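Local coordinates for protein proteolytically activated form of PPO4 Tyrosinase (Agaricus bisporus var. bisporus H97, PDB 4OUA) that is a copper-containing tyrosinase that hydroxylates monophenols to o-diphenols and oxidises these to reactive o-quinones, the initial step of melanin synthesis, at residues Val149-Tyr154 with Ile159-Pro164. Sequence-based numbering, arbitrary orientation.
Sequences VKITNY and ITVRNP
I151 and I159 have similar first torsions, chi1 63° and 78°, that set CG1 of each between its own backbone N and carbonyl carbon; the two CG1 atoms meet at 3.8 Å, the side chains crossing at a slant. Beyond CG1 the I151 chain runs on extended, and its CD1 reaches CG2 of V161 at 3.7 Å, the two side chains crossing at about a right angle. V149 lies on the same face, and from it I151 and I159 reach helix 25-39 at T29 and R33. The backbone frame is a two-stranded antiparallel beta hairpin, strands 148-152 and 158-162, within the central domain of tyrosinase, in a chain whose regular structure is mostly helix, and well away from the copper centre. Its hydrogen-bonded pairs, V149 with V161 and I151 with I159, each form two backbone bonds; V149 N to V161 O, 2.9 Å, is nearly straight at 170°. Between them lies the non-hydrogen-bonded pair K150 and T160, on the exposed face, where the two side chains lie side by side, CG of K150 against CG2 of T160. Past the strand end toward the turn, N153 lays the aliphatic CB and the amide group across the CG2 and CD1 methyls of I159, CB lying 3.4 Å from CG2, while OD1 accepts the backbone N-H of Y154 at 2.8 Å. Replacing N153 by alanine is likely to uncover the I159 methyls and leave the Y154 N-H without this acceptor. At the other end V149 CG1 packs against the amide of N163, whose ND2 is held by the carbonyl oxygens of E142 and L146 and whose OD1 accepts from I165 N.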
# COMPACT_ATOMS: atom_id res chain seq x y z
N VAL A 149 -8.18 19.54 -6.38
CA VAL A 149 -7.61 18.90 -7.56
C VAL A 149 -8.57 18.93 -8.75
O VAL A 149 -9.78 18.84 -8.57
CB VAL A 149 -7.21 17.44 -7.28
CG1 VAL A 149 -6.04 17.39 -6.30
CG2 VAL A 149 -8.40 16.65 -6.75
N LYS A 150 -8.02 19.04 -9.95
CA LYS A 150 -8.81 19.08 -11.17
C LYS A 150 -9.20 17.68 -11.65
O LYS A 150 -8.34 16.83 -11.88
CB LYS A 150 -8.06 19.81 -12.28
CG LYS A 150 -7.75 21.27 -12.00
CD LYS A 150 -6.99 21.89 -13.16
CE LYS A 150 -6.65 23.34 -12.90
NZ LYS A 150 -5.85 23.93 -14.02
N ILE A 151 -10.50 17.45 -11.81
CA ILE A 151 -10.98 16.21 -12.40
C ILE A 151 -12.03 16.52 -13.46
O ILE A 151 -12.39 17.67 -13.68
CB ILE A 151 -11.59 15.28 -11.34
CG1 ILE A 151 -12.81 15.92 -10.68
CG2 ILE A 151 -10.56 14.91 -10.29
CD1 ILE A 151 -13.50 15.04 -9.66
N THR A 152 -12.50 15.47 -14.14
CA THR A 152 -13.54 15.63 -15.14
C THR A 152 -14.90 15.34 -14.51
O THR A 152 -15.09 14.30 -13.87
CB THR A 152 -13.32 14.71 -16.35
OG1 THR A 152 -12.14 15.11 -17.05
CG2 THR A 152 -14.51 14.78 -17.30
N ASN A 153 -15.84 16.26 -14.68
CA ASN A 153 -17.17 16.10 -14.11
C ASN A 153 -17.99 15.07 -14.89
O ASN A 153 -17.60 14.66 -15.99
CB ASN A 153 -17.90 17.44 -14.07
CG ASN A 153 -18.82 17.55 -12.88
OD1 ASN A 153 -19.15 16.56 -12.23
ND2 ASN A 153 -19.24 18.78 -12.57
N TYR A 154 -19.12 14.67 -14.33
CA TYR A 154 -19.93 13.61 -14.92
C TYR A 154 -20.57 14.02 -16.24
O TYR A 154 -21.17 13.19 -16.93
CB TYR A 154 -21.02 13.17 -13.94
CG TYR A 154 -20.48 12.63 -12.63
CD1 TYR A 154 -19.90 11.37 -12.55
CD2 TYR A 154 -20.55 13.39 -11.47
CE1 TYR A 154 -19.41 10.88 -11.36
CE2 TYR A 154 -20.06 12.90 -10.27
CZ TYR A 154 -19.49 11.65 -10.22
OH TYR A 154 -19.00 11.16 -9.03
N ILE A 159 -13.82 20.16 -13.41
CA ILE A 159 -14.12 20.80 -12.13
C ILE A 159 -12.99 20.58 -11.13
O ILE A 159 -12.06 19.81 -11.39
CB ILE A 159 -15.42 20.27 -11.52
CG1 ILE A 159 -15.19 18.89 -10.88
CG2 ILE A 159 -16.51 20.21 -12.58
CD1 ILE A 159 -16.37 18.38 -10.10
N THR A 160 -13.06 21.26 -9.99
CA THR A 160 -12.08 21.08 -8.93
C THR A 160 -12.77 20.72 -7.62
O THR A 160 -13.54 21.51 -7.08
CB THR A 160 -11.22 22.34 -8.73
OG1 THR A 160 -12.04 23.42 -8.28
CG2 THR A 160 -10.54 22.73 -10.04
N VAL A 161 -12.49 19.53 -7.12
CA VAL A 161 -13.06 19.06 -5.86
C VAL A 161 -11.96 18.88 -4.83
O VAL A 161 -10.78 18.84 -5.18
CB VAL A 161 -13.82 17.74 -6.04
CG1 VAL A 161 -14.89 17.88 -7.11
CG2 VAL A 161 -12.86 16.62 -6.40
N ARG A 162 -12.34 18.78 -3.56
CA ARG A 162 -11.36 18.64 -2.49
C ARG A 162 -10.59 17.33 -2.63
O ARG A 162 -11.15 16.31 -3.05
CB ARG A 162 -12.03 18.74 -1.12
CG ARG A 162 -13.04 17.64 -0.81
CD ARG A 162 -13.74 17.94 0.51
NE ARG A 162 -14.58 16.84 0.97
CZ ARG A 162 -15.77 16.53 0.44
NH1 ARG A 162 -16.24 17.24 -0.57
NH2 ARG A 162 -16.47 15.51 0.93
N ASN A 163 -9.31 17.37 -2.27
CA ASN A 163 -8.42 16.23 -2.44
C ASN A 163 -8.53 15.22 -1.31
O ASN A 163 -8.17 15.51 -0.17
CB ASN A 163 -6.98 16.71 -2.56
CG ASN A 163 -6.05 15.65 -3.12
OD1 ASN A 163 -6.40 14.48 -3.20
ND2 ASN A 163 -4.85 16.07 -3.51
N PRO A 164 -9.04 14.01 -1.62
CA PRO A 164 -9.18 12.94 -0.63
C PRO A 164 -7.87 12.21 -0.38
O PRO A 164 -7.79 11.37 0.52
CB PRO A 164 -10.21 12.02 -1.27
CG PRO A 164 -9.99 12.19 -2.73
CD PRO A 164 -9.58 13.63 -2.93